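Local coordinates for putative sugar ABC transport system, substrate-binding protein (Bordetella parapertussis, PDB 5IX8), which probably binds a carbohydrate in the periplasm as the solute-binding component of an ABC transport system, at residues A65-F70 with A93-S98; A189-L194 with I213-A218; V262-R267 with M274-K279. All blocks are in the same frame, centred on the assembly; numbering follows the deposited sequence.

Overall arrangement
The chain forms the two lobes of a periplasmic binding protein, each an alpha/beta sandwich with helices packed on a central sheet. Interactions 1 and 3 belong to the lobe whose parallel sheet holds strands 17-22, 47-53, 77-80, 101-105, 116-119 and 288-290; their centres lie about 21 Å apart. Interaction 2 pairs helices 184-197 and 209-221 of the other lobe, about 40 Å, centre to centre, from each of them and across the middle of the chain. The three follow one another along the sequence without overlap. Helix 254-270 and the loop behind it therefore return to the first lobe after the second has been built, which ties the two lobes together by chain crossings.

Interaction 1 of 3, residues A65-F70 with A93-S98; sequences AQLQSF and ADLARS
Leu95 lays its two methyl groups against Leu67 and that residue's own backbone carbonyl: Leu95 CD1 stands 3.8 Å from Leu67 O, and Leu95 CD2 is 4.1 Å from Leu67 CB. The two leucine side chains cross at about a right angle, and both also touch Ala78 of strand 77-80, so this greasy part of the contact faces the sheet. Gln68 NE2 donates to Asp94 OD2 in a nearly straight bond (171°), although the modelled 2.5 Å is unusually short and so doubtful. Amide and carboxylate are almost coplanar, 9° apart. Asp94 reaches over because its CG lies anti to the backbone N (chi1 179°), while the bend of Gln68 at chi2 brings its amide across. Asp94 OD2 also pairs with Lys71, and Asp94 OD1 lies 3.5 Å from Arg97 NH1 in a salt bridge, so cations flank the carboxylate and should favour its charged form. The short helical segments run almost exactly parallel, with axes 10.2 Å from each other. Such side-by-side helices, each joined to the next by a strand of a parallel sheet, are typical of the beta-alpha-beta crossovers of periplasmic binding protein lobes.

Interaction 2 of 3, residues A189-L194 with I213-A218; sequences AQTQDL and IGAVRA
Thr191 packs over Ala215 and Ala218, and here the two helices come close, their short axes only 7.9 Å apart and crossing at -43°. Small residues make this possible. Thr191 OG1 sits 3.5 Å from Ala215 CB, and Thr191 CB is 3.7 Å from Ala218 CB. The threonine's CG2, anti to its own backbone N (chi1 -55° for OG1), also lies over Ala215 and Ala218, so both branches of the side chain are used. Its hydroxyl meets only carbon across this interface; its hydrogen-bond partner is Gly187 O, one turn back in the same helix, which satisfies the buried polar atom. Ala218 CB also approaches the backbone of the neighbouring helix, 3.6 Å from Gln192 N, and the CA atoms of Gln192 and Ala218 are 5.1 Å apart.

Toward the partly exposed side the contact becomes looser and wet. Gln192 stretches past Ala218; of its side chain, only CB comes as near as 4.2 Å to Ala218 CB. In the one of its two conformers described here, Gln192 NE2 donates to a water at 2.9 Å, and the water donates in turn to Ala218 O at 2.8 Å. In that same conformer Gln192 NE2 also bonds to Gln221 OE1 farther along helix 209-221. Met188 and Leu195 of helix 184-197 add further cover to Ala218. Close alanine-lined packing of neighbouring helices, linked through strand 201-205 of the sheet, is in keeping with the beta-alpha-beta architecture of a periplasmic binding protein lobe.

Interaction 3 of 3, residues V262-R267 with M274-K279; sequences VQYAIR and MPPLDK
Tyr264 presents one ring face to Pro275, whose CG stands 3.6 Å from the ring centroid and 15° off the ring normal, a CH-pi contact. Along the ring edge, Leu277 CD2 comes within 3.7 Å of Tyr264 CE2. At the far end Tyr264 OH donates to Pro276 O at 2.7 Å, in the carbonyl plane and on a lone pair, so the ring is gripped across its face and at its oxygen. The selenomethionine Met274 folds back at chi2 and chi3, bringing its CE 3.7 Å from Tyr264 O.

Helix 254-270 and the loop after it thus clasp each other where the chain turns toward strand 288-290, an edge strand of the parallel sheet in a periplasmic binding protein lobe; Phe289 of that strand touches both Tyr264 and Pro276. Beyond the tyrosine, Arg267 crosses Pro275 at a slant, with Arg267 CD 3.7 Å from Pro275 CG. Its chain, extended to NE, turns there (chi4 84°); Arg267 NH1 donates to Gln263 O at 3.0 Å from above the carbonyl plane, and to Gln263 OE1 in plane, on a lone pair. Arg267 NH2 bonds to Glu8 O, and Gln263 is held by Ile10 N and by Glu40 of helix 28-43.

Interaction 1 of 3, residues A65-F70 with A93-S98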
loop_
_atom_site.group_PDB
_atom_site.type_symbol
_atom_site.label_atom_id
_atom_site.label_comp_id
_atom_site.label_asym_id
_atom_site.label_seq_id
_atom_site.Cartn_x
_atom_site.Cartn_y
_atom_site.Cartn_z
ATOM N N ALA A 65 10.219 -9.775 16.685
ATOM C CA ALA A 65 10.188 -11.145 17.185
ATOM C C ALA A 65 9.834 -12.114 16.070
ATOM O O ALA A 65 10.379 -13.230 16.007
ATOM C CB ALA A 65 9.203 -11.261 18.347
ATOM N N GLN A 66 8.928 -11.705 15.182
ATOM C CA GLN A 66 8.548 -12.568 14.069
ATOM C C GLN A 66 9.720 -12.784 13.125
ATOM O O GLN A 66 9.949 -13.904 12.661
ATOM C CB GLN A 66 7.351 -11.976 13.321
ATOM C CG GLN A 66 6.066 -12.091 14.153
ATOM C CD GLN A 66 5.011 -11.116 13.732
ATOM O OE1 GLN A 66 5.220 -10.325 12.803
ATOM N NE2 GLN A 66 3.857 -11.154 14.419
ATOM N N LEU A 67 10.462 -11.722 12.815
ATOM C CA LEU A 67 11.613 -11.866 11.932
ATOM C C LEU A 67 12.673 -12.759 12.569
ATOM O O LEU A 67 13.274 -13.599 11.902
ATOM C CB LEU A 67 12.182 -10.483 11.611
ATOM C CG LEU A 67 11.237 -9.648 10.727
ATOM C CD1 LEU A 67 11.573 -8.138 10.765
ATOM C CD2 LEU A 67 11.280 -10.158 9.290
ATOM N N GLN A 68 12.876 -12.620 13.881
ATOM C CA GLN A 68 13.801 -13.504 14.579
ATOM C C GLN A 68 13.361 -14.957 14.509
ATOM O O GLN A 68 14.195 -15.853 14.319
ATOM C CB GLN A 68 13.941 -13.041 16.022
ATOM C CG GLN A 68 14.781 -11.782 16.095
ATOM C CD GLN A 68 16.228 -12.080 15.756
ATOM O OE1 GLN A 68 16.763 -13.145 16.135
ATOM N NE2 GLN A 68 16.873 -11.158 15.022
ATOM N N SER A 69 12.061 -15.220 14.625
ATOM C CA SER A 69 11.610 -16.608 14.555
ATOM C C SER A 69 11.806 -17.202 13.162
ATOM O O SER A 69 11.958 -18.428 13.024
ATOM C CB SER A 69 10.148 -16.716 14.968
ATOM O OG SER A 69 9.324 -16.186 13.958
ATOM N N PHE A 70 11.806 -16.364 12.120
ATOM C CA PHE A 70 12.103 -16.879 10.784
ATOM C C PHE A 70 13.516 -17.452 10.714
ATOM O O PHE A 70 13.774 -18.381 9.937
ATOM C CB PHE A 70 11.944 -15.780 9.731
ATOM C CG PHE A 70 10.530 -15.239 9.577
ATOM C CD1 PHE A 70 9.427 -15.872 10.147
ATOM C CD2 PHE A 70 10.316 -14.088 8.825
ATOM C CE1 PHE A 70 8.143 -15.353 9.978
ATOM C CE2 PHE A 70 9.044 -13.581 8.639
ATOM C CZ PHE A 70 7.953 -14.200 9.237
ATOM N N ALA A 93 19.783 -6.443 9.276
ATOM C CA ALA A 93 21.203 -6.747 9.249
ATOM C C ALA A 93 21.490 -8.084 9.922
ATOM O O ALA A 93 22.329 -8.862 9.449
ATOM C CB ALA A 93 21.955 -5.620 9.944
ATOM N N ASP A 94 20.796 -8.364 11.021
ATOM C CA ASP A 94 20.977 -9.622 11.738
ATOM C C ASP A 94 20.520 -10.814 10.907
ATOM O O ASP A 94 21.192 -11.856 10.868
ATOM C CB ASP A 94 20.200 -9.559 13.046
ATOM C CG ASP A 94 20.311 -10.836 13.849
ATOM O OD1 ASP A 94 21.437 -11.364 13.991
ATOM O OD2 ASP A 94 19.284 -11.305 14.358
ATOM N N LEU A 95 19.372 -10.686 10.234
ATOM C CA LEU A 95 18.954 -11.760 9.342
ATOM C C LEU A 95 19.977 -11.977 8.238
ATOM O O LEU A 95 20.324 -13.122 7.926
ATOM C CB LEU A 95 17.574 -11.451 8.768
ATOM C CG LEU A 95 16.431 -12.065 9.581
ATOM C CD1 LEU A 95 16.499 -11.761 11.058
ATOM C CD2 LEU A 95 15.106 -11.558 8.978
ATOM N N ALA A 96 20.496 -10.887 7.653
ATOM C CA ALA A 96 21.448 -11.036 6.555
ATOM C C ALA A 96 22.720 -11.741 7.014
ATOM O O ALA A 96 23.310 -12.510 6.245
ATOM C CB ALA A 96 21.782 -9.671 5.941
ATOM N N ARG A 97 23.166 -11.493 8.259
ATOM C CA ARG A 97 24.353 -12.191 8.727
ATOM C C ARG A 97 24.102 -13.681 8.836
ATOM O O ARG A 97 25.056 -14.457 8.777
ATOM C CB ARG A 97 24.826 -11.634 10.081
ATOM C CG ARG A 97 25.387 -10.200 9.991
ATOM C CD ARG A 97 26.084 -9.764 11.287
ATOM N NE ARG A 97 25.157 -9.691 12.418
ATOM C CZ ARG A 97 24.477 -8.597 12.781
ATOM N NH1 ARG A 97 23.672 -8.642 13.832
ATOM N NH2 ARG A 97 24.589 -7.468 12.101
ATOM N N SER A 98 22.841 -14.089 8.972
ATOM C CA SER A 98 22.461 -15.496 9.004
ATOM C C SER A 98 22.138 -16.055 7.625
ATOM O O SER A 98 21.597 -17.166 7.527
ATOM C CB SER A 98 21.261 -15.691 9.923
ATOM O OG SER A 98 21.645 -15.505 11.277
#

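Interaction 2 of 3, residues A189-L194 with I213-A218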
loop_
_atom_site.group_PDB
_atom_site.type_symbol
_atom_site.label_atom_id
_atom_site.label_comp_id
_atom_site.label_asym_id
_atom_site.label_seq_id
_atom_site.Cartn_x
_atom_site.Cartn_y
_atom_site.Cartn_z
ATOM N N ALA A 189 -13.604 10.225 12.981
ATOM C CA ALA A 189 -13.469 11.290 13.963
ATOM C C ALA A 189 -12.711 12.467 13.367
ATOM O O ALA A 189 -13.065 13.638 13.582
ATOM C CB ALA A 189 -12.778 10.756 15.223
ATOM N N GLN A 190 -11.648 12.177 12.627
ATOM C CA GLN A 190 -10.886 13.291 12.076
ATOM C C GLN A 190 -11.694 14.047 11.033
ATOM O O GLN A 190 -11.609 15.283 10.960
ATOM C CB GLN A 190 -9.569 12.806 11.486
ATOM C CG GLN A 190 -8.610 12.291 12.564
ATOM C CD GLN A 190 -7.290 11.859 12.002
ATOM O OE1 GLN A 190 -6.738 12.462 11.033
ATOM N NE2 GLN A 190 -6.731 10.817 12.619
ATOM N N THR A 191 -12.468 13.337 10.210
ATOM C CA THR A 191 -13.196 14.040 9.161
ATOM C C THR A 191 -14.377 14.779 9.758
ATOM O O THR A 191 -14.707 15.896 9.323
ATOM C CB THR A 191 -13.650 13.065 8.066
ATOM O OG1 THR A 191 -12.501 12.361 7.578
ATOM C CG2 THR A 191 -14.289 13.840 6.893
ATOM N N GLN A 192 -15.006 14.198 10.773
ATOM C CA GLN A 192 -16.106 14.909 11.415
ATOM C C GLN A 192 -15.624 16.239 11.996
ATOM O O GLN A 192 -16.280 17.285 11.847
ATOM C CB GLN A 192 -16.705 14.020 12.505
ATOM C CG GLN A 192 -17.883 14.611 13.209
ATOM C CD GLN A 192 -18.759 13.522 13.777
ATOM O OE1 GLN A 192 -18.421 12.906 14.789
ATOM N NE2 GLN A 192 -19.863 13.236 13.095
ATOM N N ASP A 193 -14.472 16.210 12.659
ATOM C CA ASP A 193 -13.884 17.418 13.212
ATOM C C ASP A 193 -13.521 18.416 12.108
ATOM O O ASP A 193 -13.858 19.611 12.193
ATOM C CB ASP A 193 -12.659 16.981 14.007
ATOM C CG ASP A 193 -11.932 18.108 14.630
ATOM O OD1 ASP A 193 -12.436 18.650 15.627
ATOM O OD2 ASP A 193 -10.826 18.419 14.142
ATOM N N LEU A 194 -12.863 17.938 11.037
ATOM C CA LEU A 194 -12.434 18.880 10.002
ATOM C C LEU A 194 -13.596 19.401 9.160
ATOM O O LEU A 194 -13.531 20.557 8.714
ATOM C CB LEU A 194 -11.347 18.264 9.110
ATOM C CG LEU A 194 -10.014 18.215 9.873
ATOM C CD1 LEU A 194 -9.087 17.105 9.298
ATOM C CD2 LEU A 194 -9.335 19.598 9.879
ATOM N N ILE A 213 -13.249 5.443 3.932
ATOM C CA ILE A 213 -14.549 4.972 4.429
ATOM C C ILE A 213 -15.012 5.829 5.600
ATOM O O ILE A 213 -16.183 6.218 5.686
ATOM C CB ILE A 213 -14.479 3.487 4.850
ATOM C CG1 ILE A 213 -14.018 2.587 3.694
ATOM C CG2 ILE A 213 -15.856 2.992 5.446
ATOM C CD1 ILE A 213 -15.013 2.436 2.600
ATOM N N GLY A 214 -14.107 6.107 6.539
ATOM C CA GLY A 214 -14.496 6.923 7.679
ATOM C C GLY A 214 -14.895 8.323 7.247
ATOM O O GLY A 214 -15.845 8.905 7.785
ATOM N N ALA A 215 -14.180 8.876 6.258
ATOM C CA ALA A 215 -14.533 10.201 5.762
ATOM C C ALA A 215 -15.938 10.195 5.168
ATOM O O ALA A 215 -16.728 11.120 5.406
ATOM C CB ALA A 215 -13.502 10.681 4.731
ATOM N N VAL A 216 -16.269 9.150 4.403
ATOM C CA VAL A 216 -17.610 9.035 3.834
ATOM C C VAL A 216 -18.652 8.916 4.939
ATOM O O VAL A 216 -19.723 9.534 4.858
ATOM C CB VAL A 216 -17.674 7.852 2.851
ATOM C CG1 VAL A 216 -19.130 7.499 2.464
ATOM C CG2 VAL A 216 -16.863 8.162 1.592
ATOM N N ARG A 217 -18.360 8.151 6.006
ATOM C CA ARG A 217 -19.340 8.064 7.102
ATOM C C ARG A 217 -19.564 9.435 7.720
ATOM O O ARG A 217 -20.700 9.803 8.033
ATOM C CB ARG A 217 -18.912 7.098 8.219
ATOM C CG ARG A 217 -18.810 5.611 7.874
ATOM C CD ARG A 217 -18.532 4.774 9.170
ATOM N NE ARG A 217 -19.706 4.542 10.017
ATOM C CZ ARG A 217 -19.673 4.201 11.316
ATOM N NH1 ARG A 217 -18.530 4.115 11.954
ATOM N NH2 ARG A 217 -20.810 3.977 12.006
ATOM N N ALA A 218 -18.482 10.194 7.917
ATOM C CA ALA A 218 -18.601 11.540 8.481
ATOM C C ALA A 218 -19.389 12.459 7.563
ATOM O O ALA A 218 -20.220 13.249 8.036
ATOM C CB ALA A 218 -17.215 12.137 8.766
HETATM O O HOH W 1 -19.712 14.476 10.467
#

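Interaction 3 of 3, residues V262-R267 with M274-K279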
loop_
_atom_site.group_PDB
_atom_site.type_symbol
_atom_site.label_atom_id
_atom_site.label_comp_id
_atom_site.label_asym_id
_atom_site.label_seq_id
_atom_site.Cartn_x
_atom_site.Cartn_y
_atom_site.Cartn_z
ATOM N N VAL A 262 7.436 -13.390 -5.321
ATOM C CA VAL A 262 7.836 -14.787 -5.507
ATOM C C VAL A 262 8.707 -14.942 -6.751
ATOM O O VAL A 262 9.753 -15.624 -6.729
ATOM C CB VAL A 262 6.589 -15.687 -5.572
ATOM C CG1 VAL A 262 6.959 -17.118 -5.977
ATOM C CG2 VAL A 262 5.887 -15.669 -4.219
ATOM N N GLN A 263 8.282 -14.337 -7.871
ATOM C CA GLN A 263 9.041 -14.518 -9.109
ATOM C C GLN A 263 10.424 -13.871 -9.027
ATOM O O GLN A 263 11.398 -14.396 -9.598
ATOM C CB GLN A 263 8.251 -13.964 -10.300
ATOM C CG GLN A 263 7.018 -14.835 -10.607
ATOM C CD GLN A 263 7.431 -16.210 -11.113
ATOM O OE1 GLN A 263 8.501 -16.358 -11.689
ATOM N NE2 GLN A 263 6.601 -17.225 -10.879
ATOM N N TYR A 264 10.527 -12.732 -8.332
ATOM C CA TYR A 264 11.824 -12.089 -8.144
ATOM C C TYR A 264 12.702 -12.905 -7.206
ATOM O O TYR A 264 13.921 -13.043 -7.443
ATOM C CB TYR A 264 11.651 -10.662 -7.580
ATOM C CG TYR A 264 11.322 -9.569 -8.585
ATOM C CD1 TYR A 264 10.201 -9.661 -9.428
ATOM C CD2 TYR A 264 12.139 -8.437 -8.683
ATOM C CE1 TYR A 264 9.924 -8.671 -10.345
ATOM C CE2 TYR A 264 11.869 -7.413 -9.599
ATOM C CZ TYR A 264 10.769 -7.537 -10.426
ATOM O OH TYR A 264 10.497 -6.532 -11.327
ATOM N N ALA A 265 12.103 -13.434 -6.122
ATOM C CA ALA A 265 12.883 -14.214 -5.153
ATOM C C ALA A 265 13.489 -15.465 -5.797
ATOM O O ALA A 265 14.645 -15.822 -5.498
ATOM C CB ALA A 265 12.021 -14.603 -3.944
ATOM N N ILE A 266 12.730 -16.159 -6.663
ATOM C CA ILE A 266 13.285 -17.365 -7.292
ATOM C C ILE A 266 14.512 -17.009 -8.103
ATOM O O ILE A 266 15.541 -17.710 -8.058
ATOM C CB ILE A 266 12.243 -18.058 -8.185
ATOM C CG1 ILE A 266 11.079 -18.599 -7.361
ATOM C CG2 ILE A 266 12.881 -19.209 -8.964
ATOM C CD1 ILE A 266 9.853 -18.959 -8.209
ATOM N N ARG A 267 14.424 -15.913 -8.857
ATOM C CA ARG A 267 15.546 -15.487 -9.681
ATOM C C ARG A 267 16.730 -15.098 -8.823
ATOM O O ARG A 267 17.870 -15.486 -9.110
ATOM C CB ARG A 267 15.095 -14.335 -10.584
ATOM C CG ARG A 267 14.196 -14.877 -11.700
ATOM C CD ARG A 267 13.502 -13.724 -12.396
ATOM N NE ARG A 267 12.861 -14.200 -13.622
ATOM C CZ ARG A 267 11.662 -14.757 -13.662
ATOM N NH1 ARG A 267 10.910 -14.866 -12.553
ATOM N NH2 ARG A 267 11.214 -15.166 -14.827
HETATM N N MSE A 274 17.621 -10.655 -13.026
HETATM C CA MSE A 274 16.469 -10.083 -12.327
HETATM C C MSE A 274 15.552 -9.373 -13.278
HETATM O O MSE A 274 16.007 -8.812 -14.270
HETATM C CB MSE A 274 16.924 -9.098 -11.251
HETATM C CG MSE A 274 17.764 -9.765 -10.213
HETATM SE SE MSE A 274 16.799 -11.037 -9.154
HETATM C CE MSE A 274 15.688 -9.843 -8.112
ATOM N N PRO A 275 14.263 -9.356 -12.959
ATOM C CA PRO A 275 13.339 -8.511 -13.695
ATOM C C PRO A 275 13.575 -7.057 -13.308
ATOM O O PRO A 275 14.513 -6.758 -12.535
ATOM C CB PRO A 275 11.954 -9.043 -13.259
ATOM C CG PRO A 275 12.221 -10.283 -12.402
ATOM C CD PRO A 275 13.599 -10.037 -11.840
ATOM N N PRO A 276 12.774 -6.113 -13.819
ATOM C CA PRO A 276 13.141 -4.690 -13.668
ATOM C C PRO A 276 13.231 -4.243 -12.213
ATOM O O PRO A 276 12.379 -4.561 -11.379
ATOM C CB PRO A 276 12.022 -3.955 -14.415
ATOM C CG PRO A 276 11.457 -4.985 -15.352
ATOM C CD PRO A 276 11.557 -6.279 -14.644
ATOM N N LEU A 277 14.274 -3.468 -11.922
ATOM C CA LEU A 277 14.414 -2.840 -10.615
ATOM C C LEU A 277 14.852 -1.401 -10.791
ATOM O O LEU A 277 15.865 -1.132 -11.444
ATOM C CB LEU A 277 15.417 -3.589 -9.717
ATOM C CG LEU A 277 15.014 -4.992 -9.232
ATOM C CD1 LEU A 277 16.250 -5.766 -8.818
ATOM C CD2 LEU A 277 13.993 -4.845 -8.063
ATOM N N ASP A 278 14.086 -0.485 -10.214
ATOM C CA ASP A 278 14.532 0.897 -10.097
ATOM C C ASP A 278 15.693 1.041 -9.096
ATOM O O ASP A 278 15.872 0.240 -8.169
ATOM C CB ASP A 278 13.390 1.804 -9.634
ATOM C CG ASP A 278 12.385 2.091 -10.723
ATOM O OD1 ASP A 278 12.625 1.733 -11.891
ATOM O OD2 ASP A 278 11.350 2.716 -10.407
ATOM N N LYS A 279 16.471 2.103 -9.283
ATOM C CA LYS A 279 17.561 2.410 -8.357
ATOM C C LYS A 279 17.016 2.865 -7.010
ATOM O O LYS A 279 15.905 3.381 -6.933
ATOM C CB LYS A 279 18.439 3.515 -8.929
ATOM C CG LYS A 279 19.106 3.068 -10.212
ATOM C CD LYS A 279 19.849 4.202 -10.886
ATOM C CE LYS A 279 20.954 4.737 -10.037
ATOM N NZ LYS A 279 21.672 5.721 -10.886
#